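Long-range contacts in capsid protein (Bocavirus gorilla/GBoV1/2009, PDB 7LNK), which forms the T=1 icosahedral capsid of gorilla bocavirus 1, sixty copies assembling into one shell: residues G270-Q275 with A317-E322; P286-T291 with G301-G306; Y64-Q69 with E142-D147. All coordinates share one frame; numbering follows the deposited sequence.

Contact 1 of 3, residues G270-Q275 with A317-E322; sequences GFLGGQ and APTDLE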
# COMPACT_ATOMS: atom_id res chain seq x y z
N GLY A 270 -3.73 -96.94 58.22
CA GLY A 270 -3.95 -98.19 57.54
C GLY A 270 -4.59 -99.19 58.48
O GLY A 270 -4.60 -99.01 59.70
N PHE A 271 -5.13 -100.24 57.88
CA PHE A 271 -5.77 -101.34 58.59
C PHE A 271 -5.04 -102.63 58.28
O PHE A 271 -5.10 -103.13 57.15
CB PHE A 271 -7.24 -101.46 58.20
CG PHE A 271 -8.10 -100.36 58.69
CD1 PHE A 271 -7.73 -99.60 59.78
CD2 PHE A 271 -9.29 -100.07 58.06
CE1 PHE A 271 -8.53 -98.59 60.23
CE2 PHE A 271 -10.09 -99.07 58.51
CZ PHE A 271 -9.71 -98.32 59.59
N LEU A 272 -4.34 -103.17 59.27
CA LEU A 272 -3.82 -104.53 59.20
C LEU A 272 -4.69 -105.53 59.94
O LEU A 272 -4.37 -106.72 59.95
CB LEU A 272 -2.40 -104.58 59.75
CG LEU A 272 -1.39 -103.75 58.95
CD1 LEU A 272 -0.04 -103.75 59.63
CD2 LEU A 272 -1.29 -104.25 57.53
N GLY A 273 -5.77 -105.08 60.57
CA GLY A 273 -6.52 -105.91 61.48
C GLY A 273 -7.55 -106.83 60.86
O GLY A 273 -7.86 -107.88 61.41
N GLY A 274 -8.10 -106.43 59.72
CA GLY A 274 -9.14 -107.22 59.10
C GLY A 274 -8.60 -108.39 58.30
O GLY A 274 -7.41 -108.51 58.04
N GLN A 275 -9.52 -109.26 57.90
CA GLN A 275 -9.20 -110.45 57.13
C GLN A 275 -10.31 -110.70 56.13
O GLN A 275 -11.48 -110.41 56.39
CB GLN A 275 -9.04 -111.67 58.04
CG GLN A 275 -7.85 -111.58 58.96
CD GLN A 275 -7.79 -112.72 59.92
OE1 GLN A 275 -8.81 -113.31 60.26
NE2 GLN A 275 -6.59 -113.06 60.37
N ALA A 317 3.03 -101.60 56.06
CA ALA A 317 3.58 -102.76 55.40
C ALA A 317 2.59 -103.91 55.47
O ALA A 317 2.18 -104.30 56.57
CB ALA A 317 4.90 -103.17 56.07
N PRO A 318 2.18 -104.48 54.34
CA PRO A 318 1.25 -105.61 54.38
C PRO A 318 1.86 -106.76 55.16
O PRO A 318 2.98 -107.19 54.90
CB PRO A 318 1.06 -105.96 52.91
CG PRO A 318 1.33 -104.69 52.19
CD PRO A 318 2.45 -104.05 52.95
N THR A 319 1.10 -107.26 56.13
CA THR A 319 1.53 -108.39 56.94
C THR A 319 1.11 -109.72 56.36
O THR A 319 1.46 -110.77 56.91
CB THR A 319 0.98 -108.24 58.36
OG1 THR A 319 -0.45 -108.17 58.31
CG2 THR A 319 1.52 -106.99 59.01
N ASP A 320 0.36 -109.71 55.26
CA ASP A 320 -0.13 -110.92 54.64
C ASP A 320 -0.37 -110.63 53.17
O ASP A 320 -0.47 -109.48 52.75
CB ASP A 320 -1.41 -111.43 55.32
CG ASP A 320 -1.91 -112.73 54.73
OD1 ASP A 320 -1.22 -113.76 54.88
OD2 ASP A 320 -2.98 -112.73 54.11
N LEU A 321 -0.47 -111.70 52.38
CA LEU A 321 -0.65 -111.54 50.94
C LEU A 321 -2.03 -110.96 50.64
O LEU A 321 -2.23 -110.34 49.59
CB LEU A 321 -0.44 -112.88 50.24
CG LEU A 321 -0.16 -112.90 48.74
CD1 LEU A 321 0.64 -114.14 48.43
CD2 LEU A 321 -1.37 -112.85 47.88
N GLU A 322 -2.99 -111.16 51.55
CA GLU A 322 -4.33 -110.62 51.34
C GLU A 322 -4.31 -109.11 51.26
O GLU A 322 -5.19 -108.50 50.64
CB GLU A 322 -5.27 -111.05 52.46
CG GLU A 322 -5.64 -112.50 52.50
CD GLU A 322 -6.58 -112.81 53.64
OE1 GLU A 322 -6.77 -111.93 54.51
OE2 GLU A 322 -7.16 -113.91 53.67
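Leu-272 reaches across with its forked tip and sets both methyls against the loop 317-322. CD1 lies 3.6 Å from CG2 of Thr-319, while CD2 comes to 3.6 Å from the backbone O of Ala-317, with CD1 also close to that oxygen, so the fork covers a carbonyl and a methyl at once. The leucine owes this reach to CG standing opposite its carbonyl carbon (chi1 -63°) and to a straight second torsion. Thr-319 answers with its methyl, because OG1 occupies the place between backbone N and carbonyl carbon (chi1 58°) and CG2 is left beside the N; the two side chains meet at a slant. A few residues on, the extended chain of Glu-322 carries OE1 to 3.9 Å from CA of Gln-275, a looser touch on backbone. The carboxylate is occupied elsewhere: OE1 accepts from Arg-276 N, and OE2 from the backbone N of Arg-244 of a second subunit. Upstream, OD2 of Asp-320 accepts from Glu-322 N at 3.0 Å, a fairly straight bond (N-H...O 163°) whose donor stands above the carboxylate plane, and also forms a salt bridge to Arg-244 of that second subunit. This acidic end is an Asx turn leading into a 3-10 segment, at a subunit interface in the long insertion between strands 207-223 and 415-420, the GH loop of the parvovirus jelly roll.

Contact 2 of 3, residues P286-T291 with G301-G306; sequences PYMVCT and GAAGYG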
# COMPACT_ATOMS: atom_id res chain seq x y z
N PRO A 286 -11.12 -107.45 53.84
CA PRO A 286 -10.94 -107.34 55.29
C PRO A 286 -11.93 -106.40 55.94
O PRO A 286 -12.14 -106.49 57.15
CB PRO A 286 -9.50 -106.81 55.41
CG PRO A 286 -8.85 -107.30 54.19
CD PRO A 286 -9.87 -107.17 53.12
N TYR A 287 -12.54 -105.50 55.18
CA TYR A 287 -13.44 -104.50 55.70
C TYR A 287 -14.59 -104.27 54.74
O TYR A 287 -14.39 -104.20 53.52
CB TYR A 287 -12.70 -103.18 55.95
CG TYR A 287 -11.72 -103.26 57.10
CD1 TYR A 287 -12.11 -102.91 58.38
CD2 TYR A 287 -10.44 -103.72 56.91
CE1 TYR A 287 -11.24 -102.98 59.42
CE2 TYR A 287 -9.56 -103.81 57.96
CZ TYR A 287 -9.97 -103.44 59.21
OH TYR A 287 -9.10 -103.51 60.26
N MET A 288 -15.79 -104.16 55.29
CA MET A 288 -16.98 -103.76 54.55
C MET A 288 -17.41 -102.37 54.96
O MET A 288 -17.58 -102.09 56.15
CB MET A 288 -18.14 -104.73 54.79
CG MET A 288 -17.93 -106.07 54.19
SD MET A 288 -17.88 -105.89 52.41
CE MET A 288 -17.55 -107.56 51.95
N VAL A 289 -17.58 -101.49 53.97
CA VAL A 289 -18.25 -100.22 54.19
C VAL A 289 -19.71 -100.40 53.83
O VAL A 289 -20.06 -100.66 52.68
CB VAL A 289 -17.58 -99.08 53.39
CG1 VAL A 289 -16.19 -98.83 53.92
CG2 VAL A 289 -17.49 -99.42 51.94
N CYS A 290 -20.57 -100.31 54.84
CA CYS A 290 -21.97 -100.66 54.69
C CYS A 290 -22.85 -99.45 54.94
O CYS A 290 -22.45 -98.50 55.62
CB CYS A 290 -22.35 -101.78 55.67
SG CYS A 290 -21.48 -103.33 55.40
N THR A 291 -24.04 -99.48 54.37
CA THR A 291 -25.10 -98.54 54.71
C THR A 291 -26.31 -99.34 55.14
O THR A 291 -26.74 -100.25 54.43
CB THR A 291 -25.46 -97.63 53.53
OG1 THR A 291 -25.88 -98.43 52.42
CG2 THR A 291 -24.28 -96.78 53.13
N GLY A 301 -25.50 -111.28 55.56
CA GLY A 301 -24.40 -110.75 56.34
C GLY A 301 -23.96 -109.40 55.83
O GLY A 301 -24.57 -108.81 54.94
N ALA A 302 -22.86 -108.91 56.40
CA ALA A 302 -22.38 -107.57 56.07
C ALA A 302 -22.13 -107.43 54.58
O ALA A 302 -22.44 -106.39 53.98
CB ALA A 302 -21.11 -107.26 56.86
N ALA A 303 -21.57 -108.46 53.96
CA ALA A 303 -21.45 -108.45 52.51
C ALA A 303 -22.83 -108.51 51.88
O ALA A 303 -23.67 -109.34 52.24
CB ALA A 303 -20.60 -109.63 52.04
N GLY A 304 -23.07 -107.62 50.94
CA GLY A 304 -24.33 -107.53 50.24
C GLY A 304 -25.22 -106.39 50.67
O GLY A 304 -26.08 -105.99 49.88
N TYR A 305 -25.08 -105.87 51.88
CA TYR A 305 -25.47 -104.49 52.14
C TYR A 305 -24.27 -103.54 52.17
O TYR A 305 -24.44 -102.37 52.49
CB TYR A 305 -26.36 -104.36 53.38
CG TYR A 305 -25.84 -104.74 54.73
CD1 TYR A 305 -25.22 -103.81 55.54
CD2 TYR A 305 -26.04 -106.01 55.23
CE1 TYR A 305 -24.79 -104.14 56.80
CE2 TYR A 305 -25.61 -106.35 56.48
CZ TYR A 305 -24.98 -105.42 57.26
OH TYR A 305 -24.54 -105.76 58.51
N GLY A 306 -23.07 -104.03 51.86
CA GLY A 306 -21.90 -103.16 51.86
C GLY A 306 -20.88 -103.56 50.82
O GLY A 306 -20.97 -104.60 50.18
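Thr-291 N makes the polar bond across this contact, a weak hydrogen bond of 3.5 Å to Tyr-305 O. It stands beside an antiparallel non-hydrogen-bonded pair, Cys-290 of strand 287-291 with Gly-306, where the chain leaves the type II turn Ala-302 to Tyr-305. A second weak bond, 3.4 Å from Tyr-305 N to Ala-302 O, closes that turn; the same oxygen merely lies near SG of Cys-290, at 3.5 Å, and over the centre of the Tyr-305 ring. Cys-290 SG, opposite the carbonyl carbon (chi1 -63°), is packed at 3.6 Å on CA of Gly-306, which has no side chain to keep the sulfur off. The same sulfur makes an oblique sulfur-aromatic contact with the Tyr-305 ring, 4.3 Å from SG to the ring centroid, and Cys-290 CB touches the ring 3.5 Å from Tyr-305 CD1. Along the strand, Met-288 bends at its second torsion (chi2 -65°), which brings CE to 3.7 Å from CB of Ala-303 and SD near Gly-306 O. The Tyr-305 hydroxyl bonds with that of Tyr-355 of a second subunit, and the antiparallel pairing of strands 287-291 and 306-308 continues across that interface. Polar links within these segments are thus weak and the contact is mostly a buried seam of methionine, cysteine and alanine side chains, while backbone bonds of Val-289 with Ser-307 and Tyr-287 with Phe-309 hold the strands farther along.

Contact 3 of 3, residues Y64-Q69 with E142-D147; sequences YFNFNQ and EDVMPD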
# COMPACT_ATOMS: atom_id res chain seq x y z
N TYR A 64 -19.10 -97.49 25.96
CA TYR A 64 -18.37 -96.30 26.37
C TYR A 64 -16.87 -96.52 26.25
O TYR A 64 -16.36 -97.62 26.43
CB TYR A 64 -18.73 -95.90 27.80
CG TYR A 64 -18.35 -96.93 28.83
CD1 TYR A 64 -17.13 -96.88 29.46
CD2 TYR A 64 -19.21 -97.96 29.13
CE1 TYR A 64 -16.78 -97.82 30.38
CE2 TYR A 64 -18.87 -98.91 30.05
CZ TYR A 64 -17.66 -98.83 30.67
OH TYR A 64 -17.31 -99.78 31.60
N PHE A 65 -16.18 -95.42 25.96
CA PHE A 65 -14.73 -95.39 25.91
C PHE A 65 -14.16 -95.19 27.30
O PHE A 65 -14.56 -94.27 28.02
CB PHE A 65 -14.26 -94.25 25.00
CG PHE A 65 -14.67 -94.42 23.57
CD1 PHE A 65 -13.87 -95.12 22.70
CD2 PHE A 65 -15.85 -93.90 23.11
CE1 PHE A 65 -14.24 -95.29 21.40
CE2 PHE A 65 -16.22 -94.07 21.80
CZ PHE A 65 -15.41 -94.77 20.94
N ASN A 66 -13.22 -96.05 27.68
CA ASN A 66 -12.51 -95.92 28.95
C ASN A 66 -11.03 -95.75 28.68
O ASN A 66 -10.37 -96.68 28.21
CB ASN A 66 -12.75 -97.12 29.85
CG ASN A 66 -12.22 -96.91 31.24
OD1 ASN A 66 -12.16 -95.78 31.72
ND2 ASN A 66 -11.83 -97.98 31.90
N PHE A 67 -10.50 -94.57 28.97
CA PHE A 67 -9.09 -94.27 28.78
C PHE A 67 -8.27 -94.42 30.05
O PHE A 67 -7.09 -94.08 30.04
CB PHE A 67 -8.93 -92.88 28.19
CG PHE A 67 -9.53 -92.75 26.84
CD1 PHE A 67 -8.84 -93.19 25.73
CD2 PHE A 67 -10.78 -92.22 26.68
CE1 PHE A 67 -9.40 -93.09 24.49
CE2 PHE A 67 -11.34 -92.11 25.44
CZ PHE A 67 -10.64 -92.55 24.34
N ASN A 68 -8.85 -94.89 31.15
CA ASN A 68 -8.13 -94.77 32.41
C ASN A 68 -7.32 -96.04 32.66
O ASN A 68 -7.78 -97.04 33.21
CB ASN A 68 -9.16 -94.55 33.51
CG ASN A 68 -8.55 -94.22 34.83
OD1 ASN A 68 -7.50 -93.62 34.90
ND2 ASN A 68 -9.22 -94.63 35.90
N GLN A 69 -6.04 -95.94 32.29
CA GLN A 69 -4.93 -96.75 32.75
C GLN A 69 -3.67 -96.02 32.30
O GLN A 69 -3.73 -95.25 31.34
CB GLN A 69 -5.00 -98.17 32.20
CG GLN A 69 -3.94 -99.09 32.70
CD GLN A 69 -4.19 -100.51 32.31
OE1 GLN A 69 -5.26 -100.84 31.83
NE2 GLN A 69 -3.19 -101.35 32.45
N GLU A 142 -11.40 -103.89 33.01
CA GLU A 142 -10.80 -104.39 31.79
C GLU A 142 -11.36 -103.73 30.54
O GLU A 142 -10.97 -104.12 29.43
CB GLU A 142 -10.98 -105.90 31.71
CG GLU A 142 -10.20 -106.64 32.75
CD GLU A 142 -10.41 -108.13 32.69
OE1 GLU A 142 -11.31 -108.57 31.95
OE2 GLU A 142 -9.67 -108.86 33.37
N ASP A 143 -12.25 -102.77 30.69
CA ASP A 143 -12.82 -102.04 29.56
C ASP A 143 -11.85 -101.06 28.92
O ASP A 143 -12.19 -100.45 27.91
CB ASP A 143 -14.09 -101.32 30.02
CG ASP A 143 -13.84 -100.31 31.12
OD1 ASP A 143 -12.67 -100.03 31.43
OD2 ASP A 143 -14.82 -99.80 31.69
N VAL A 144 -10.66 -100.90 29.49
CA VAL A 144 -9.78 -99.82 29.10
C VAL A 144 -9.18 -100.06 27.72
O VAL A 144 -9.12 -101.20 27.23
CB VAL A 144 -8.69 -99.68 30.19
CG1 VAL A 144 -7.84 -100.92 30.21
CG2 VAL A 144 -7.86 -98.43 30.01
N MET A 145 -8.74 -98.98 27.08
CA MET A 145 -8.09 -99.03 25.78
C MET A 145 -6.90 -99.99 25.80
O MET A 145 -6.21 -100.11 26.82
CB MET A 145 -7.64 -97.62 25.40
CG MET A 145 -6.85 -97.50 24.14
SD MET A 145 -6.52 -95.81 23.62
CE MET A 145 -5.31 -95.27 24.81
N PRO A 146 -6.65 -100.70 24.70
CA PRO A 146 -5.58 -101.70 24.72
C PRO A 146 -4.22 -101.05 24.80
O PRO A 146 -4.06 -99.86 24.53
CB PRO A 146 -5.77 -102.42 23.38
CG PRO A 146 -7.17 -102.18 23.03
CD PRO A 146 -7.36 -100.75 23.42
N ASP A 147 -3.23 -101.85 25.19
CA ASP A 147 -1.87 -101.36 25.22
C ASP A 147 -1.27 -101.36 23.82
O ASP A 147 -0.61 -100.39 23.43
CB ASP A 147 -1.03 -102.22 26.16
CG ASP A 147 -1.43 -102.04 27.60
OD1 ASP A 147 -2.15 -101.06 27.89
OD2 ASP A 147 -1.04 -102.87 28.44
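Tyr-64 and Asp-143 both place CG between their own backbone N and carbonyl carbon (chi1 63° and 61°), which swings the phenol and the carboxylate toward each other. Tyr-64 OH donates to Asp-143 OD2; the modelled 2.5 Å is doubtfully short. OD2 arrives at the ring's edge near its plane, and the carboxylate stands almost upright to that ring, the planes 86° apart. Asp-143 OD1 and Asn-66 ND2 are modelled too close for their contact to be trusted; OD1 of that asparagine is held by Ser-137. Backbone supplies the second link: Met-145 N donates to Asn-66 O at 3.0 Å, almost in line with the carbonyl bond, and Val-144 CA adds a CA-H...O contact to the same oxygen at 3.3 Å. The join fastens the loop before strand 153-160 to strand 62-65 and the residues that follow it; strand 62-65 runs antiparallel to 153-160 and 415-420 in the beta framework of the capsid protein, consistent with the jelly roll of parvoviruses. Past Asn-66, the isopropyl of Val-144 is met from two directions: CG2 lies 3.5 Å from Asn-68 O, and CG1 lies near OE1 of the extended Gln-69, which crosses it at about a right angle. The extended first two torsions of Met-145 carry SD to the edge of the Phe-67 ring, 4.1 Å from CE1, a Met-aromatic contact; the bend at the third only turns CE. Trp-153 meets the same phenylalanine edge-to-face, and its NE1 bonds to Asp-143 O.

In the fold
From the N terminus, contact 3 comes first: residues 64-69 meet 142-147 and close a loop that holds helix 76-85 and the strands 86-108, 113-117 and 123-128. Contact 1 then opens at 270-275; within its span, contact 2 opens at 286-291 and closes at 301-306, and contact 1 closes at 317-322. This inner pair touches, the Phe-271 and Tyr-287 rings meeting with planes about 30° apart. Contact 3, its centre about 30 Å from that of contact 1 and 28 Å from that of contact 2, joins the chain around strand 62-65 to the loop before strand 153-160, whereas contacts 1 and 2 lie in the long insertion between strands 207-223 and 415-420. All three reach a second subunit.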